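Local coordinates for periplasmic binding protein (Veillonella parvula, PDB 4N01) that probably captures a small solute, perhaps a metal chelate, in the periplasm and hands it to an ABC-type importer, at residues E118-S122 and V123-F127; D143-S147 and Q148-I152; M172-L175 and G176-G180. All blocks are in the same frame, centred on the assembly; numbering follows the deposited sequence. Where two conformers were deposited one is given.

Contact 1: residues E118-S122 and V123-F127; sequences EVFMS and VKPDF
Where the helix 117-121 runs out, the backbone N-H of Lys124 donates to the carbonyl of Met121, with Lys124 N 3.0 Å from Met121 O and an angle of 154° at the hydrogen. That bond closes a type I beta turn from Met121 to Lys124. The donor sits well above the plane of the carbonyl. Just upstream, Val123 N gives a weak bond to Phe120 O, long at 3.4 Å although nearly straight.

The side chain of Ser122 turns back on the last turn of the helix and gives its hydroxyl hydrogen to Val119 O, with OG 2.7 Å from that oxygen. Its first torsion, 79°, sets OG between the backbone N and the carbonyl carbon, from where it reaches back along the helix. Ser122 N adds weak bonds to Glu118 O and Val119 O, so Val119 O takes a short hydroxyl bond as well as a weak amide one.

Pro125 has no N-H to offer, and it meets the helix through carbon. Its CG lies over one face of the Phe120 ring, 3.8 Å from the ring centroid and displaced toward the rim, a CH-pi contact whose closest ring atom is CE2. Its CD rests 3.3 Å from Phe120 O, an oxygen also touched by CG2 of Val123. Met121, bent at its second torsion (chi2 -49°), brings SE to 4.2 Å from Pro125 CG, the two side chains crossing at about a right angle.

Farther on, the carboxylate of Asp126 is held by the backbone N-H groups of Thr64 and His65, while Val67 of the central strand 66-68 packs against Phe120, Val123 and Pro125. This is a helix-to-strand turn of an alpha/beta domain, delivering the chain into the parallel strand 127-129.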
loop_
_atom_site.group_PDB
_atom_site.type_symbol
_atom_site.label_atom_id
_atom_site.label_comp_id
_atom_site.label_asym_id
_atom_site.label_seq_id
_atom_site.Cartn_x
_atom_site.Cartn_y
_atom_site.Cartn_z
ATOM N N GLU A 118 20.374 1.907 -17.472
ATOM C CA GLU A 118 21.420 2.927 -17.590
ATOM C C GLU A 118 21.209 4.120 -16.656
ATOM O O GLU A 118 22.148 4.577 -16.004
ATOM C CB GLU A 118 21.533 3.420 -19.035
ATOM C CG GLU A 118 22.237 2.456 -19.983
ATOM C CD GLU A 118 21.372 1.273 -20.402
ATOM O OE1 GLU A 118 21.926 0.340 -21.022
ATOM O OE2 GLU A 118 20.148 1.275 -20.124
ATOM N N VAL A 119 19.980 4.626 -16.607
ATOM C CA VAL A 119 19.627 5.719 -15.705
ATOM C C VAL A 119 19.731 5.271 -14.246
ATOM O O VAL A 119 20.214 6.011 -13.381
ATOM C CB VAL A 119 18.200 6.230 -15.992
ATOM C CG1 VAL A 119 17.744 7.199 -14.913
ATOM C CG2 VAL A 119 18.152 6.892 -17.359
ATOM N N PHE A 120 19.280 4.052 -13.982
ATOM C CA PHE A 120 19.385 3.471 -12.652
ATOM C C PHE A 120 20.852 3.430 -12.221
ATOM O O PHE A 120 21.204 3.941 -11.159
ATOM C CB PHE A 120 18.761 2.074 -12.651
ATOM C CG PHE A 120 18.886 1.339 -11.344
ATOM C CD1 PHE A 120 18.021 1.604 -10.294
ATOM C CD2 PHE A 120 19.855 0.356 -11.178
ATOM C CE1 PHE A 120 18.132 0.918 -9.095
ATOM C CE2 PHE A 120 19.963 -0.340 -9.980
ATOM C CZ PHE A 120 19.107 -0.054 -8.940
HETATM N N MSE A 121 21.710 2.856 -13.060
HETATM C CA MSE A 121 23.127 2.713 -12.715
HETATM C C MSE A 121 23.854 4.052 -12.619
HETATM O O MSE A 121 24.895 4.150 -11.968
HETATM C CB MSE A 121 23.858 1.805 -13.719
HETATM C CG MSE A 121 23.534 0.321 -13.592
HETATM SE SE MSE A 121 23.653 -0.370 -11.768
HETATM C CE MSE A 121 25.523 0.075 -11.392
ATOM N N SER A 122 23.301 5.081 -13.256
ATOM C CA SER A 122 23.968 6.385 -13.318
ATOM C C SER A 122 24.100 7.058 -11.954
ATOM O O SER A 122 24.942 7.936 -11.783
ATOM C CB SER A 122 23.260 7.330 -14.299
ATOM O OG SER A 122 22.091 7.892 -13.720
ATOM N N VAL A 123 23.278 6.656 -10.983
ATOM C CA VAL A 123 23.354 7.261 -9.651
ATOM C C VAL A 123 24.141 6.400 -8.668
ATOM O O VAL A 123 24.112 6.647 -7.458
ATOM C CB VAL A 123 21.966 7.586 -9.059
ATOM C CG1 VAL A 123 21.272 8.654 -9.893
ATOM C CG2 VAL A 123 21.111 6.329 -8.956
ATOM N N LYS A 124 24.845 5.410 -9.209
ATOM C CA LYS A 124 25.670 4.489 -8.424
ATOM C C LYS A 124 24.921 3.882 -7.241
ATOM O O LYS A 124 25.376 4.012 -6.099
ATOM C CB LYS A 124 26.928 5.201 -7.906
ATOM C CG LYS A 124 27.598 6.105 -8.923
ATOM C CD LYS A 124 28.782 6.831 -8.295
ATOM C CE LYS A 124 29.425 7.811 -9.266
ATOM N NZ LYS A 124 30.462 8.650 -8.592
ATOM N N PRO A 125 23.786 3.207 -7.503
ATOM C CA PRO A 125 22.964 2.686 -6.404
ATOM C C PRO A 125 23.664 1.552 -5.667
ATOM O O PRO A 125 24.458 0.825 -6.272
ATOM C CB PRO A 125 21.735 2.132 -7.125
ATOM C CG PRO A 125 22.253 1.740 -8.476
ATOM C CD PRO A 125 23.277 2.779 -8.821
ATOM N N ASP A 126 23.368 1.398 -4.379
ATOM C CA ASP A 126 23.913 0.284 -3.611
ATOM C C ASP A 126 22.792 -0.505 -2.943
ATOM O O ASP A 126 23.020 -1.577 -2.377
ATOM C CB ASP A 126 24.963 0.759 -2.591
ATOM C CG ASP A 126 24.427 1.801 -1.604
ATOM O OD1 ASP A 126 23.251 2.218 -1.710
ATOM O OD2 ASP A 126 25.211 2.227 -0.722
ATOM N N PHE A 127 21.574 0.019 -3.051
ATOM C CA PHE A 127 20.402 -0.588 -2.428
ATOM C C PHE A 127 19.181 -0.194 -3.245
ATOM O O PHE A 127 19.073 0.956 -3.676
ATOM C CB PHE A 127 20.263 -0.064 -0.996
ATOM C CG PHE A 127 19.035 -0.551 -0.263
ATOM C CD1 PHE A 127 19.098 -1.671 0.550
ATOM C CD2 PHE A 127 17.830 0.138 -0.356
ATOM C CE1 PHE A 127 17.973 -2.112 1.248
ATOM C CE2 PHE A 127 16.696 -0.294 0.343
ATOM C CZ PHE A 127 16.775 -1.421 1.147
#

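Contact 2: residues D143-S147 and Q148-I152; sequences DKMIS and QKVNI
Ile152 pushes its CD1 methyl into a hollow on the side of helix 142-147 that faces strand 151-153, formed by two consecutive residues. On one flank stands SE of Met145, on the other CG1 of Ile146, each 4.0 Å from that methyl, and CB of Met145 closes in at nearly the same range. Both helix side chains meet Ile152 at about a right angle. Met145, with CG anti to its carbonyl carbon (chi1 -64°) and the chain extended beyond, runs past the methyl to reach Phe120, Phe135 and Ile140. The second bump is Val150, whose CB lies 4.0 Å from CB of Met145 and 3.4 Å from Met145 O.

The backbone turns sharply enough to allow this because the helix ends in a Schellman motif, with Lys149 at positive phi as its C-prime residue; the turn leads into the last strand of the beta-alpha-beta unit 127-129, 142-147, 151-153. Val150 N reaches Met145 O at 3.1 Å, and Lys149 N reaches Ile146 O at 3.0 Å. Met145 O accepts a second bond, from Gln148 N at 2.9 Å, and the two donors approach it from opposite faces of its carbonyl plane. Gln148 lays CG 3.5 Å from Lys144 O, and the bend at its second torsion then folds the amide back toward Ser147; its side chain also touches Tyr117 and Met121 of helix 117-121.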
loop_
_atom_site.group_PDB
_atom_site.type_symbol
_atom_site.label_atom_id
_atom_site.label_comp_id
_atom_site.label_asym_id
_atom_site.label_seq_id
_atom_site.Cartn_x
_atom_site.Cartn_y
_atom_site.Cartn_z
ATOM N N ASP A 143 18.501 -9.830 -11.294
ATOM C CA ASP A 143 19.805 -10.445 -11.531
ATOM C C ASP A 143 20.830 -9.448 -12.084
ATOM O O ASP A 143 22.027 -9.572 -11.818
ATOM C CB ASP A 143 19.674 -11.656 -12.467
ATOM C CG ASP A 143 19.380 -11.257 -13.903
ATOM O OD1 ASP A 143 20.338 -11.110 -14.693
ATOM O OD2 ASP A 143 18.192 -11.085 -14.246
ATOM N N LYS A 144 20.362 -8.458 -12.842
ATOM C CA LYS A 144 21.253 -7.434 -13.382
ATOM C C LYS A 144 21.768 -6.528 -12.269
ATOM O O LYS A 144 22.947 -6.205 -12.225
ATOM C CB LYS A 144 20.544 -6.603 -14.452
ATOM C CG LYS A 144 20.366 -7.312 -15.783
ATOM C CD LYS A 144 19.658 -6.400 -16.778
ATOM C CE LYS A 144 19.269 -7.138 -18.054
ATOM N NZ LYS A 144 18.212 -6.407 -18.822
HETATM N N MSE A 145 20.872 -6.124 -11.373
HETATM C CA MSE A 145 21.252 -5.326 -10.213
HETATM C C MSE A 145 22.202 -6.096 -9.306
HETATM O O MSE A 145 23.211 -5.568 -8.833
HETATM C CB MSE A 145 20.015 -4.952 -9.403
HETATM C CG MSE A 145 19.032 -4.074 -10.127
HETATM SE SE MSE A 145 17.738 -3.466 -8.831
HETATM C CE MSE A 145 16.577 -2.456 -10.043
ATOM N N ILE A 146 21.858 -7.351 -9.048
ATOM C CA ILE A 146 22.687 -8.205 -8.206
ATOM C C ILE A 146 24.089 -8.388 -8.796
ATOM O O ILE A 146 25.071 -8.407 -8.057
ATOM C CB ILE A 146 21.961 -9.541 -7.912
ATOM C CG1 ILE A 146 20.681 -9.244 -7.122
ATOM C CG2 ILE A 146 22.848 -10.494 -7.146
ATOM C CD1 ILE A 146 19.751 -10.450 -6.944
ATOM N N SER A 147 24.188 -8.475 -10.123
ATOM C CA SER A 147 25.491 -8.494 -10.800
ATOM C C SER A 147 26.360 -7.304 -10.421
ATOM O O SER A 147 27.588 -7.412 -10.362
ATOM C CB SER A 147 25.314 -8.489 -12.320
ATOM O OG SER A 147 25.112 -9.798 -12.810
ATOM N N GLN A 148 25.716 -6.168 -10.172
ATOM C CA GLN A 148 26.423 -4.928 -9.887
ATOM C C GLN A 148 26.472 -4.649 -8.391
ATOM O O GLN A 148 26.666 -3.504 -7.980
ATOM C CB GLN A 148 25.732 -3.770 -10.612
ATOM C CG GLN A 148 25.612 -3.980 -12.112
ATOM C CD GLN A 148 26.958 -3.956 -12.807
ATOM O OE1 GLN A 148 27.717 -2.995 -12.673
ATOM N NE2 GLN A 148 27.264 -5.016 -13.547
ATOM N N LYS A 149 26.269 -5.696 -7.592
ATOM C CA LYS A 149 26.399 -5.628 -6.131
ATOM C C LYS A 149 25.336 -4.780 -5.428
ATOM O O LYS A 149 25.503 -4.398 -4.269
ATOM C CB LYS A 149 27.803 -5.164 -5.722
ATOM C CG LYS A 149 28.940 -6.002 -6.300
ATOM C CD LYS A 149 30.289 -5.335 -6.047
ATOM C CE LYS A 149 31.454 -6.250 -6.406
ATOM N NZ LYS A 149 32.769 -5.577 -6.212
ATOM N N VAL A 150 24.235 -4.497 -6.114
ATOM C CA VAL A 150 23.123 -3.799 -5.479
ATOM C C VAL A 150 22.374 -4.764 -4.555
ATOM O O VAL A 150 22.047 -5.881 -4.963
ATOM C CB VAL A 150 22.133 -3.244 -6.536
ATOM C CG1 VAL A 150 20.919 -2.593 -5.865
ATOM C CG2 VAL A 150 22.843 -2.260 -7.468
ATOM N N ASN A 151 22.114 -4.338 -3.318
ATOM C CA ASN A 151 21.267 -5.091 -2.391
ATOM C C ASN A 151 19.798 -4.761 -2.626
ATOM O O ASN A 151 19.426 -3.586 -2.670
ATOM C CB ASN A 151 21.643 -4.754 -0.943
ATOM C CG ASN A 151 23.015 -5.293 -0.554
ATOM O OD1 ASN A 151 23.358 -6.428 -0.888
ATOM N ND2 ASN A 151 23.805 -4.479 0.142
ATOM N N ILE A 152 18.956 -5.785 -2.769
ATOM C CA ILE A 152 17.540 -5.564 -3.021
ATOM C C ILE A 152 16.735 -6.021 -1.817
ATOM O O ILE A 152 16.951 -7.121 -1.299
ATOM C CB ILE A 152 17.055 -6.362 -4.244
ATOM C CG1 ILE A 152 17.892 -6.003 -5.472
ATOM C CG2 ILE A 152 15.580 -6.086 -4.509
ATOM C CD1 ILE A 152 17.560 -6.832 -6.708
#

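Contact 3: residues M172-L175 and G176-G180; sequences MIKL and GEIFG
A Schellman motif ends the helix 165-178 here, with Gly180 at positive phi as its C-prime residue, and the contact is the last full turn of that helix leading into it. Four regular backbone bonds carry the turn: Gly176 N to Met172 O, Glu177 N to Ile173 O, Ile178 N to Lys174 O and, more bent at 141°, Phe179 N to Leu175 O. The motif is then completed by Gly180 N to Glu177 O and by Val181 N to Gly176 O.

Along the flank, Glu177 stretches back over the preceding turn, its CG 3.3 Å from Ile173 O. In its carboxylate, OE1 comes 3.6 Å from CD of Lys174, while OE2 has a long, weak ion pair with Lys182. The charged ends of Lys174 and Glu177 stay beyond salt-bridge range, NZ to OE1 being 4.4 Å; the ammonium bonds instead to Thr45 O of strand 44-50. Ile173 packs on helix 182-203.

On the buried flank, Leu175 and Phe179 both touch Met77 of helix 71-79, and the Phe179 ring meets Phe127 edge-to-face. Leu175, with CG anti to its backbone N (chi1 -180°), sends CD1 to 3.7 Å from Phe179 CE2. The same ring brings its edge to Leu175 O, which lies near the ring plane 3.4 Å from CD2.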
loop_
_atom_site.group_PDB
_atom_site.type_symbol
_atom_site.label_atom_id
_atom_site.label_comp_id
_atom_site.label_asym_id
_atom_site.label_seq_id
_atom_site.Cartn_x
_atom_site.Cartn_y
_atom_site.Cartn_z
HETATM N N MSE A 172 8.674 -1.962 8.493
HETATM C CA MSE A 172 9.216 -0.657 8.859
HETATM C C MSE A 172 10.384 -0.815 9.825
HETATM O O MSE A 172 11.389 -0.117 9.715
HETATM C CB MSE A 172 8.135 0.243 9.459
HETATM C CG MSE A 172 7.200 0.843 8.400
HETATM SE SE MSE A 172 8.131 2.197 7.318
HETATM C CE MSE A 172 7.840 3.735 8.459
ATOM N N ILE A 173 10.249 -1.745 10.770
ATOM C CA ILE A 173 11.326 -2.009 11.720
ATOM C C ILE A 173 12.571 -2.533 11.006
ATOM O O ILE A 173 13.693 -2.079 11.269
ATOM C CB ILE A 173 10.896 -3.017 12.800
ATOM C CG1 ILE A 173 9.695 -2.471 13.580
ATOM C CG2 ILE A 173 12.046 -3.305 13.752
ATOM C CD1 ILE A 173 10.028 -1.266 14.439
ATOM N N LYS A 174 12.364 -3.482 10.096
ATOM C CA LYS A 174 13.460 -4.063 9.316
ATOM C C LYS A 174 14.158 -3.007 8.463
ATOM O O LYS A 174 15.392 -2.958 8.389
ATOM C CB LYS A 174 12.922 -5.175 8.406
ATOM C CG LYS A 174 14.007 -5.995 7.717
ATOM C CD LYS A 174 14.812 -6.828 8.721
ATOM C CE LYS A 174 15.713 -7.805 7.987
ATOM N NZ LYS A 174 16.473 -8.662 8.929
ATOM N N LEU A 175 13.364 -2.173 7.801
ATOM C CA LEU A 175 13.925 -1.082 6.996
ATOM C C LEU A 175 14.754 -0.174 7.890
ATOM O O LEU A 175 15.878 0.216 7.535
ATOM C CB LEU A 175 12.805 -0.287 6.310
ATOM C CG LEU A 175 13.198 0.895 5.415
ATOM C CD1 LEU A 175 14.142 0.475 4.299
ATOM C CD2 LEU A 175 11.942 1.521 4.824
ATOM N N GLY A 176 14.204 0.136 9.062
ATOM C CA GLY A 176 14.922 0.896 10.072
ATOM C C GLY A 176 16.243 0.246 10.448
ATOM O O GLY A 176 17.268 0.925 10.511
ATOM N N GLU A 177 16.232 -1.064 10.700
ATOM C CA GLU A 177 17.466 -1.764 11.052
ATOM C C GLU A 177 18.498 -1.677 9.922
ATOM O O GLU A 177 19.679 -1.436 10.171
ATOM C CB GLU A 177 17.168 -3.223 11.410
ATOM C CG GLU A 177 16.371 -3.373 12.705
ATOM C CD GLU A 177 15.881 -4.792 12.957
ATOM O OE1 GLU A 177 15.676 -5.552 11.978
ATOM O OE2 GLU A 177 15.682 -5.149 14.141
ATOM N N ILE A 178 18.053 -1.875 8.684
ATOM C CA ILE A 178 18.961 -1.805 7.533
ATOM C C ILE A 178 19.662 -0.448 7.470
ATOM O O ILE A 178 20.856 -0.353 7.136
ATOM C CB ILE A 178 18.204 -2.062 6.192
ATOM C CG1 ILE A 178 17.701 -3.510 6.121
ATOM C CG2 ILE A 178 19.114 -1.787 4.994
ATOM C CD1 ILE A 178 16.717 -3.767 4.960
ATOM N N PHE A 179 18.936 0.606 7.832
ATOM C CA PHE A 179 19.476 1.954 7.700
ATOM C C PHE A 179 20.010 2.541 8.998
ATOM O O PHE A 179 20.297 3.733 9.069
ATOM C CB PHE A 179 18.439 2.875 7.038
ATOM C CG PHE A 179 18.382 2.711 5.544
ATOM C CD1 PHE A 179 19.164 3.520 4.721
ATOM C CD2 PHE A 179 17.607 1.712 4.966
ATOM C CE1 PHE A 179 19.143 3.354 3.342
ATOM C CE2 PHE A 179 17.583 1.534 3.594
ATOM C CZ PHE A 179 18.355 2.361 2.779
ATOM N N GLY A 180 20.172 1.697 10.013
ATOM C CA GLY A 180 20.731 2.141 11.279
ATOM C C GLY A 180 19.859 3.134 12.032
ATOM O O GLY A 180 20.369 3.923 12.833
#

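In the fold
From the N terminus the three contacts follow in series, none crossing or enclosing another. Contact 1 turns helix 117-121 into strand 127-129; contact 2 does the same for helix 142-147 and strand 151-153, so both feed neighbouring strands of one five-stranded parallel sheet, with 151-153 at its edge. Each of these two closes a tight helix-to-strand turn, whereas contact 3 closes the end of helix 165-178. Contacts 1 and 2 touch: Asn151 N probably bonds to Asp126 O, and Phe120 packs on the end of Met145. Contact 3 lies apart from contact 2, but Phe127 of contact 1 ties strand 127-129 to it by touching Ile178 as well as Phe179.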